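Side-chain contacts in glutathione S-transferase family protein (Pseudomonas putida, PDB 3LXZ), which probably catalyses the conjugation of reduced glutathione to a wide range of hydrophobic electrophiles: residues A[107-110]-A[111-114]; A[123-126]-A[127-131]; A[207-210]-A[211-214]. All blocks are in the same frame, centred on the assembly; numbering follows the deposited sequence.

Interaction 1 of 3, residues A[107-110]-A[111-114]; sequences TCYA and ESFF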
ATOM      1  N   THR A 107       5.402  13.496   2.081  1.00 19.50           N
ATOM      2  CA  THR A 107       5.065  14.691   1.283  1.00 19.83           C
ATOM      3  C   THR A 107       5.741  15.930   1.852  1.00 21.09           C
ATOM      4  O   THR A 107       5.871  16.952   1.149  1.00 21.57           O
ATOM      5  CB  THR A 107       3.539  14.942   1.113  1.00 20.93           C
ATOM      6  OG1 THR A 107       2.934  15.311   2.370  1.00 18.68           O
ATOM      7  CG2 THR A 107       2.824  13.731   0.461  1.00 19.65           C
ATOM      8  N   CYS A 108       6.166  15.841   3.116  1.00 20.70           N
ATOM      9  CA  CYS A 108       6.805  16.961   3.757  1.00 21.69           C
ATOM     10  C   CYS A 108       8.284  16.764   4.026  1.00 21.91           C
ATOM     11  O   CYS A 108       8.870  17.602   4.700  1.00 22.51           O
ATOM     12  CB  CYS A 108       6.097  17.304   5.062  1.00 21.94           C
ATOM     13  SG  CYS A 108       4.417  17.908   4.824  1.00 23.27           S
ATOM     14  N   TYR A 109       8.894  15.678   3.526  1.00 21.77           N
ATOM     15  CA  TYR A 109      10.333  15.453   3.784  1.00 21.83           C
ATOM     16  C   TYR A 109      11.204  16.526   3.121  1.00 23.10           C
ATOM     17  O   TYR A 109      12.282  16.856   3.630  1.00 23.58           O
ATOM     18  CB  TYR A 109      10.824  14.063   3.344  1.00 21.87           C
ATOM     19  CG  TYR A 109      10.275  12.857   4.115  1.00 21.06           C
ATOM     20  CD1 TYR A 109       9.600  12.994   5.332  1.00 18.50           C
ATOM     21  CD2 TYR A 109      10.479  11.571   3.619  1.00 20.13           C
ATOM     22  CE1 TYR A 109       9.104  11.864   6.009  1.00 20.26           C
ATOM     23  CE2 TYR A 109      10.011  10.435   4.294  1.00 22.76           C
ATOM     24  CZ  TYR A 109       9.324  10.582   5.488  1.00 20.48           C
ATOM     25  OH  TYR A 109       8.840   9.444   6.113  1.00 19.90           O
ATOM     26  N   ALA A 110      10.720  17.082   2.003  1.00 23.49           N
ATOM     27  CA  ALA A 110      11.419  18.191   1.363  1.00 24.89           C
ATOM     28  C   ALA A 110      11.720  19.299   2.368  1.00 25.18           C
ATOM     29  O   ALA A 110      12.835  19.800   2.408  1.00 26.06           O
ATOM     30  CB  ALA A 110      10.635  18.722   0.175  1.00 24.26           C
ATOM     31  N   GLU A 111      10.740  19.664   3.187  1.00 27.08           N
ATOM     32  CA  GLU A 111      10.898  20.748   4.149  1.00 28.38           C
ATOM     33  C   GLU A 111      11.627  20.304   5.413  1.00 29.56           C
ATOM     34  O   GLU A 111      12.545  20.989   5.884  1.00 29.78           O
ATOM     35  CB  GLU A 111       9.553  21.363   4.508  1.00 28.16           C
ATOM     36  CG  GLU A 111       9.685  22.600   5.390  1.00 30.40           C
ATOM     37  CD  GLU A 111       8.396  23.379   5.529  1.00 32.51           C
ATOM     38  OE1 GLU A 111       8.173  23.935   6.618  1.00 33.25           O
ATOM     39  OE2 GLU A 111       7.603  23.439   4.560  1.00 35.36           O
ATOM     40  N   SER A 112      11.237  19.155   5.956  1.00 30.09           N
ATOM     41  CA  SER A 112      11.749  18.733   7.257  1.00 31.34           C
ATOM     42  C   SER A 112      13.213  18.303   7.206  1.00 32.60           C
ATOM     43  O   SER A 112      13.957  18.478   8.186  1.00 32.68           O
ATOM     44  CB  SER A 112      10.888  17.615   7.816  1.00 30.92           C
ATOM     45  OG  SER A 112      10.899  16.523   6.922  1.00 30.43           O
ATOM     46  N   PHE A 113      13.626  17.739   6.075  1.00 34.22           N
ATOM     47  CA  PHE A 113      14.988  17.257   5.959  1.00 36.45           C
ATOM     48  C   PHE A 113      15.876  17.998   4.978  1.00 37.00           C
ATOM     49  O   PHE A 113      17.075  18.086   5.210  1.00 37.05           O
ATOM     50  CB  PHE A 113      15.024  15.734   5.797  1.00 36.76           C
ATOM     51  CG  PHE A 113      14.262  15.015   6.895  1.00 40.30           C
ATOM     52  CD1 PHE A 113      14.603  15.205   8.244  1.00 42.35           C
ATOM     53  CD2 PHE A 113      13.169  14.195   6.595  1.00 42.15           C
ATOM     54  CE1 PHE A 113      13.883  14.563   9.280  1.00 43.19           C
ATOM     55  CE2 PHE A 113      12.444  13.553   7.616  1.00 43.12           C
ATOM     56  CZ  PHE A 113      12.807  13.740   8.965  1.00 44.14           C
ATOM     57  N   PHE A 114      15.307  18.554   3.913  1.00 37.58           N
ATOM     58  CA  PHE A 114      16.119  19.269   2.921  1.00 38.51           C
ATOM     59  C   PHE A 114      15.970  20.799   2.998  1.00 38.87           C
ATOM     60  O   PHE A 114      16.479  21.508   2.134  1.00 39.41           O
ATOM     61  CB  PHE A 114      15.827  18.767   1.502  1.00 38.45           C
ATOM     62  CG  PHE A 114      16.030  17.284   1.318  1.00 39.18           C
ATOM     63  CD1 PHE A 114      17.245  16.788   0.849  1.00 40.12           C
ATOM     64  CD2 PHE A 114      15.008  16.379   1.608  1.00 40.32           C
ATOM     65  CE1 PHE A 114      17.449  15.420   0.674  1.00 40.16           C
ATOM     66  CE2 PHE A 114      15.196  15.000   1.436  1.00 41.46           C
ATOM     67  CZ  PHE A 114      16.429  14.521   0.961  1.00 41.87           C
TER
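Tyr-109 and Phe-113 stand side by side one turn apart on the short helix 109-114 of the all-helical GST C-terminal domain, an instance of i, i+4 aromatic packing beside a helix N-terminus. With its CG turned away from the carbonyl carbon (chi1 -67°), the tyrosine runs alongside one edge of its neighbour, the CD2 and CE2 side. CB lies 4.0 Å from Phe-113 CD2, and CG keeps about the same spacing. The nearest approach is CD1 to Phe-113 CE2, 3.7 Å; this carbon reaches the edge of the phenylalanine, near its plane. Beyond it CE1 still lies 4.1 Å from Phe-113 CE2, whereas OH has passed the phenylalanine and hydrogen-bonds Glu-102 OE2. The ring planes meet obliquely at 56°. At the N-cap, Cys-108 O takes two bonds from one residue: Ser-112 N approaches in the carbonyl plane at 3.1 Å, and Ser-112 OG comes from above that plane at 3.2 Å. The same hydroxyl also lies over one face of the Phe-113 ring, toward its rim. Leu-165 and Val-169 of helix 154-174 pack against Tyr-109 and Cys-108 respectively, and Arg-106, which binds glutathione, is close to Tyr-109. Phe-114 turns a ring edge to the tyrosine backbone, with its CD2 3.4 Å from Tyr-109 O.

Interaction 2 of 3, residues A[123-126]-A[127-131]; sequences KEKA and RADLL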
ATOM      1  N   LYS A 123       0.889  20.952   2.905  1.00 23.67           N
ATOM      2  CA  LYS A 123       1.019  20.909   4.381  1.00 23.97           C
ATOM      3  C   LYS A 123      -0.318  20.644   5.076  1.00 24.55           C
ATOM      4  O   LYS A 123      -0.417  19.783   5.979  1.00 23.52           O
ATOM      5  CB  LYS A 123       1.690  22.200   4.906  1.00 25.40           C
ATOM      6  CG  LYS A 123       3.215  22.227   4.651  1.00 28.05           C
ATOM      7  CD  LYS A 123       3.932  23.343   5.417  1.00 31.65           C
ATOM      8  CE  LYS A 123       4.073  24.617   4.594  1.00 33.25           C
ATOM      9  NZ  LYS A 123       5.374  25.328   4.909  1.00 35.59           N
ATOM     10  N   GLU A 124      -1.347  21.370   4.639  1.00 24.05           N
ATOM     11  CA  GLU A 124      -2.710  21.195   5.140  1.00 24.70           C
ATOM     12  C   GLU A 124      -3.156  19.760   4.996  1.00 23.54           C
ATOM     13  O   GLU A 124      -3.709  19.197   5.929  1.00 21.84           O
ATOM     14  CB  GLU A 124      -3.702  22.091   4.399  1.00 25.80           C
ATOM     15  CG  GLU A 124      -3.466  23.548   4.653  1.00 31.62           C
ATOM     16  CD  GLU A 124      -4.337  24.506   3.818  1.00 38.97           C
ATOM     17  OE1 GLU A 124      -5.003  24.098   2.812  1.00 40.72           O
ATOM     18  OE2 GLU A 124      -4.334  25.695   4.204  1.00 42.28           O
ATOM     19  N   LYS A 125      -2.921  19.178   3.819  1.00 23.42           N
ATOM     20  CA  LYS A 125      -3.368  17.829   3.560  1.00 23.10           C
ATOM     21  C   LYS A 125      -2.569  16.847   4.431  1.00 22.28           C
ATOM     22  O   LYS A 125      -3.146  15.931   5.010  1.00 22.04           O
ATOM     23  CB  LYS A 125      -3.316  17.504   2.053  1.00 24.51           C
ATOM     24  CG  LYS A 125      -3.723  16.087   1.658  1.00 28.44           C
ATOM     25  CD  LYS A 125      -5.014  15.626   2.355  1.00 33.06           C
ATOM     26  CE  LYS A 125      -5.592  14.372   1.716  1.00 35.30           C
ATOM     27  NZ  LYS A 125      -6.501  14.699   0.609  1.00 35.75           N
ATOM     28  N   ALA A 126      -1.261  17.060   4.552  1.00 20.63           N
ATOM     29  CA  ALA A 126      -0.442  16.215   5.411  1.00 20.47           C
ATOM     30  C   ALA A 126      -0.874  16.257   6.862  1.00 20.07           C
ATOM     31  O   ALA A 126      -0.935  15.227   7.512  1.00 19.76           O
ATOM     32  CB  ALA A 126       1.036  16.536   5.284  1.00 20.02           C
ATOM     33  N   ARG A 127      -1.175  17.436   7.383  1.00 19.10           N
ATOM     34  CA  ARG A 127      -1.666  17.527   8.755  1.00 18.80           C
ATOM     35  C   ARG A 127      -2.945  16.698   8.972  1.00 18.96           C
ATOM     36  O   ARG A 127      -3.029  15.930   9.917  1.00 19.18           O
ATOM     37  CB  ARG A 127      -1.922  18.992   9.137  1.00 19.18           C
ATOM     38  CG  ARG A 127      -2.411  19.186  10.615  1.00 20.95           C
ATOM     39  CD  ARG A 127      -2.872  20.631  10.875  1.00 24.85           C
ATOM     40  NE  ARG A 127      -1.846  21.553  10.421  1.00 29.50           N
ATOM     41  CZ  ARG A 127      -0.880  22.042  11.189  1.00 32.70           C
ATOM     42  NH1 ARG A 127      -0.823  21.733  12.486  1.00 35.77           N
ATOM     43  NH2 ARG A 127       0.018  22.861  10.662  1.00 32.65           N
ATOM     44  N   ALA A 128      -3.934  16.836   8.087  1.00 18.53           N
ATOM     45  CA  ALA A 128      -5.178  16.092   8.250  1.00 18.21           C
ATOM     46  C   ALA A 128      -4.896  14.580   8.111  1.00 19.15           C
ATOM     47  O   ALA A 128      -5.406  13.762   8.901  1.00 18.88           O
ATOM     48  CB  ALA A 128      -6.235  16.561   7.222  1.00 18.95           C
ATOM     49  N   ASP A 129      -4.087  14.217   7.122  1.00 18.59           N
ATOM     50  CA  ASP A 129      -3.774  12.790   6.883  1.00 18.26           C
ATOM     51  C   ASP A 129      -3.017  12.150   8.059  1.00 18.19           C
ATOM     52  O   ASP A 129      -3.312  11.004   8.447  1.00 17.75           O
ATOM     53  CB  ASP A 129      -2.988  12.601   5.582  1.00 17.68           C
ATOM     54  CG  ASP A 129      -3.842  12.739   4.345  1.00 21.21           C
ATOM     55  OD1 ASP A 129      -5.089  12.661   4.425  1.00 24.31           O
ATOM     56  OD2 ASP A 129      -3.251  12.889   3.253  1.00 23.45           O
ATOM     57  N   LEU A 130      -2.045  12.878   8.613  1.00 17.25           N
ATOM     58  CA  LEU A 130      -1.274  12.387   9.763  1.00 17.61           C
ATOM     59  C   LEU A 130      -2.077  12.294  11.040  1.00 17.95           C
ATOM     60  O   LEU A 130      -2.011  11.297  11.770  1.00 18.94           O
ATOM     61  CB  LEU A 130      -0.025  13.215   9.989  1.00 17.17           C
ATOM     62  CG  LEU A 130       1.029  12.860   8.943  1.00 18.07           C
ATOM     63  CD1 LEU A 130       2.091  13.894   8.856  1.00 18.04           C
ATOM     64  CD2 LEU A 130       1.614  11.505   9.293  1.00 16.41           C
ATOM     65  N   LEU A 131      -2.868  13.324  11.299  1.00 18.22           N
ATOM     66  CA  LEU A 131      -3.788  13.252  12.411  1.00 19.41           C
ATOM     67  C   LEU A 131      -4.692  12.014  12.279  1.00 19.18           C
ATOM     68  O   LEU A 131      -4.930  11.314  13.253  1.00 20.11           O
ATOM     69  CB  LEU A 131      -4.635  14.522  12.493  1.00 19.71           C
ATOM     70  CG  LEU A 131      -3.916  15.734  13.065  1.00 19.97           C
ATOM     71  CD1 LEU A 131      -4.908  16.914  13.111  1.00 24.10           C
ATOM     72  CD2 LEU A 131      -3.334  15.484  14.501  1.00 22.29           C
TER
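The carboxylate of Asp-129 has the aliphatic arm and the carbonyl oxygen of Lys-125 on the same side of its plane, an i, i+4 pairing along helix 120-140 of the GST C-terminal domain. Lys-125 O stands over the CG end of the group, displaced toward CB, 3.3 Å from Asp-129 CG. Farther out, Lys-125 CE straddles the two oxygens, 3.2 Å from both Asp-129 OD1 and Asp-129 OD2, and CD follows at 3.4 Å from OD2. A bend at chi2 (46°) of the lysine brings the arm down past the outer, oxygen-bearing edge of the carboxylate, but Lys-125 NZ stops 4.6 Å from Asp-129 OD1, too far for a salt bridge. OD1 instead makes a long, weak ion pair with Arg-47 of the second subunit, and Pro-104 of helix 84-106 touches the aspartate. With an alanine here, the lysine arm is likely to lose the carboxylate it rests against and be set free to turn, and Arg-47 of the second subunit would lose its weak partner. The other flat group, the Arg-127 guanidinium, points away from this pair, and its NH1 donates to Leu-174 O. One turn on, Leu-130 CB closes to 3.3 Å from Ala-126 O.

Interaction 3 of 3, residues A[207-210]-A[211-214]; sequences ASMP and AFME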
ATOM      1  N   ALA A 207      27.215   6.919   8.261  1.00 17.51           N
ATOM      2  CA  ALA A 207      28.344   6.739   7.361  1.00 17.63           C
ATOM      3  C   ALA A 207      27.991   7.033   5.900  1.00 19.14           C
ATOM      4  O   ALA A 207      28.856   7.426   5.123  1.00 19.37           O
ATOM      5  CB  ALA A 207      28.839   5.283   7.471  1.00 17.38           C
ATOM      6  N   SER A 208      26.715   6.826   5.559  1.00 19.60           N
ATOM      7  CA  SER A 208      26.202   6.890   4.189  1.00 20.24           C
ATOM      8  C   SER A 208      25.627   8.257   3.873  1.00 19.44           C
ATOM      9  O   SER A 208      25.330   8.562   2.714  1.00 20.08           O
ATOM     10  CB  SER A 208      25.094   5.836   4.004  1.00 20.27           C
ATOM     11  OG  SER A 208      25.657   4.514   3.989  1.00 24.63           O
HETATM   12  N   MSE A 209      25.443   9.057   4.905  1.00 19.34           N
HETATM   13  CA  MSE A 209      24.729  10.312   4.749  1.00 19.76           C
HETATM   14  C   MSE A 209      25.449  11.286   3.785  1.00 18.90           C
HETATM   15  O   MSE A 209      24.793  11.884   2.900  1.00 19.23           O
HETATM   16  CB  MSE A 209      24.434  10.960   6.123  1.00 19.89           C
HETATM   17  CG  MSE A 209      23.747  12.340   6.039  1.00 24.18           C
HETATM   18 SE   MSE A 209      21.838  12.140   5.492  1.00 29.46          SE
HETATM   19  CE  MSE A 209      21.255  11.171   7.114  1.00 30.09           C
ATOM     20  N   PRO A 210      26.792  11.438   3.915  1.00 18.27           N
ATOM     21  CA  PRO A 210      27.408  12.454   3.051  1.00 17.75           C
ATOM     22  C   PRO A 210      27.269  12.108   1.557  1.00 18.77           C
ATOM     23  O   PRO A 210      27.035  12.998   0.713  1.00 19.50           O
ATOM     24  CB  PRO A 210      28.872  12.445   3.507  1.00 17.70           C
ATOM     25  CG  PRO A 210      28.822  11.991   4.948  1.00 16.60           C
ATOM     26  CD  PRO A 210      27.726  10.954   4.947  1.00 17.48           C
ATOM     27  N   ALA A 211      27.398  10.828   1.208  1.00 18.21           N
ATOM     28  CA  ALA A 211      27.253  10.462  -0.214  1.00 18.46           C
ATOM     29  C   ALA A 211      25.834  10.673  -0.698  1.00 19.16           C
ATOM     30  O   ALA A 211      25.620  11.167  -1.815  1.00 19.57           O
ATOM     31  CB  ALA A 211      27.657   9.021  -0.440  1.00 17.98           C
ATOM     32  N   PHE A 212      24.871  10.284   0.126  1.00 19.51           N
ATOM     33  CA  PHE A 212      23.470  10.529  -0.208  1.00 21.04           C
ATOM     34  C   PHE A 212      23.233  12.026  -0.469  1.00 22.25           C
ATOM     35  O   PHE A 212      22.703  12.413  -1.519  1.00 22.68           O
ATOM     36  CB  PHE A 212      22.550   9.979   0.882  1.00 20.60           C
ATOM     37  CG  PHE A 212      21.116  10.325   0.664  1.00 21.85           C
ATOM     38  CD1 PHE A 212      20.443   9.848  -0.463  1.00 21.56           C
ATOM     39  CD2 PHE A 212      20.449  11.152   1.556  1.00 23.78           C
ATOM     40  CE1 PHE A 212      19.102  10.164  -0.681  1.00 22.42           C
ATOM     41  CE2 PHE A 212      19.088  11.511   1.327  1.00 23.17           C
ATOM     42  CZ  PHE A 212      18.435  11.004   0.222  1.00 22.80           C
HETATM   43  N   MSE A 213      23.688  12.879   0.441  1.00 23.16           N
HETATM   44  CA  MSE A 213      23.478  14.316   0.252  1.00 25.18           C
HETATM   45  C   MSE A 213      24.214  14.875  -0.974  1.00 26.01           C
HETATM   46  O   MSE A 213      23.734  15.814  -1.627  1.00 25.94           O
HETATM   47  CB  MSE A 213      23.868  15.091   1.513  1.00 25.58           C
HETATM   48  CG  MSE A 213      23.069  14.714   2.730  1.00 28.30           C
HETATM   49 SE   MSE A 213      21.130  15.027   2.552  1.00 33.88          SE
HETATM   50  CE  MSE A 213      21.232  16.934   2.134  1.00 33.10           C
ATOM     51  N   GLU A 214      25.376  14.312  -1.281  1.00 27.35           N
ATOM     52  CA  GLU A 214      26.118  14.706  -2.475  1.00 29.10           C
ATOM     53  C   GLU A 214      25.334  14.295  -3.730  1.00 30.47           C
ATOM     54  O   GLU A 214      25.255  15.060  -4.691  1.00 30.23           O
ATOM     55  CB  GLU A 214      27.520  14.085  -2.469  1.00 29.29           C
ATOM     56  CG  GLU A 214      28.470  14.611  -3.557  1.00 31.41           C
ATOM     57  CD  GLU A 214      28.883  16.063  -3.344  1.00 35.47           C
ATOM     58  OE1 GLU A 214      29.038  16.506  -2.184  1.00 37.38           O
ATOM     59  OE2 GLU A 214      29.049  16.769  -4.344  1.00 38.67           O
TER
HETATM   60  O   HOH W   1      28.954   8.916   2.671  1.00 18.30           O
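Met-209 and Met-213, both selenomethionine, lie side by side on one flank of the C-terminal helix 198-218, while Pro-210 between them kinks it: a proline inside an alpha-helix of the GST fold. The backbone bonds form the first group. Across and after the proline, three i, i+4 bonds are kept: Phe-212 N donates to Ser-208 O, Met-213 N to Met-209 O and Glu-214 N to Pro-210 O. The proline nitrogen has no hydrogen to give, so the preceding turn lacks its bond there.

The second group is solvent-mediated. Ala-211 N does not reach Ala-207 O directly; a water accepts from Ala-211 N at 2.9 Å and donates to Ala-207 O at the same distance, bridging the opened turn.

Apolar packing makes up the third. The Met-209 side chain leaves opposite its own backbone nitrogen (chi1 177°) and then bends, which carries its selenium to 4.0 Å from Met-213 CG. The same selenium sits at the edge of the Phe-212 ring, near its plane, 4.3 Å from Phe-212 CD2. That ring is buried and stacks on Phe-8, with Val-10 and Tyr-34 also against it; the helix is thereby joined to Tyr-34 and to the loop of Phe-8 and Val-10, which leads to Ser-11, a glutathione-binding residue whose side chain lies about 7 Å from that of Phe-212.

A polar side-chain bond and one close approach remain. Ser-208 OG is hydrogen-bonded to Asp-204 O, and Met-213 CG tucks in at 3.3 Å from Met-209 O.

Overall arrangement
All three contacts lie in the helical GST C-terminal domain and follow in series along the chain: interaction 1 on helix 109-114, interaction 2 on the next helix, 120-140, and interaction 3 on the last, 198-218. Interaction 1 is the middle link. Its centre lies about 14 Å from that of interaction 2, to which Glu-111 OE2 and Lys-123 NZ tie it by a salt bridge, and about 17 Å from that of interaction 3, where Phe-114 packs on Phe-212 and Met-213. Interactions 2 and 3 do not touch; their nearest atoms are about 18 Å apart. The short helix thus connects a helix that makes one weak contact with the second subunit here with one bordering the glutathione-binding region.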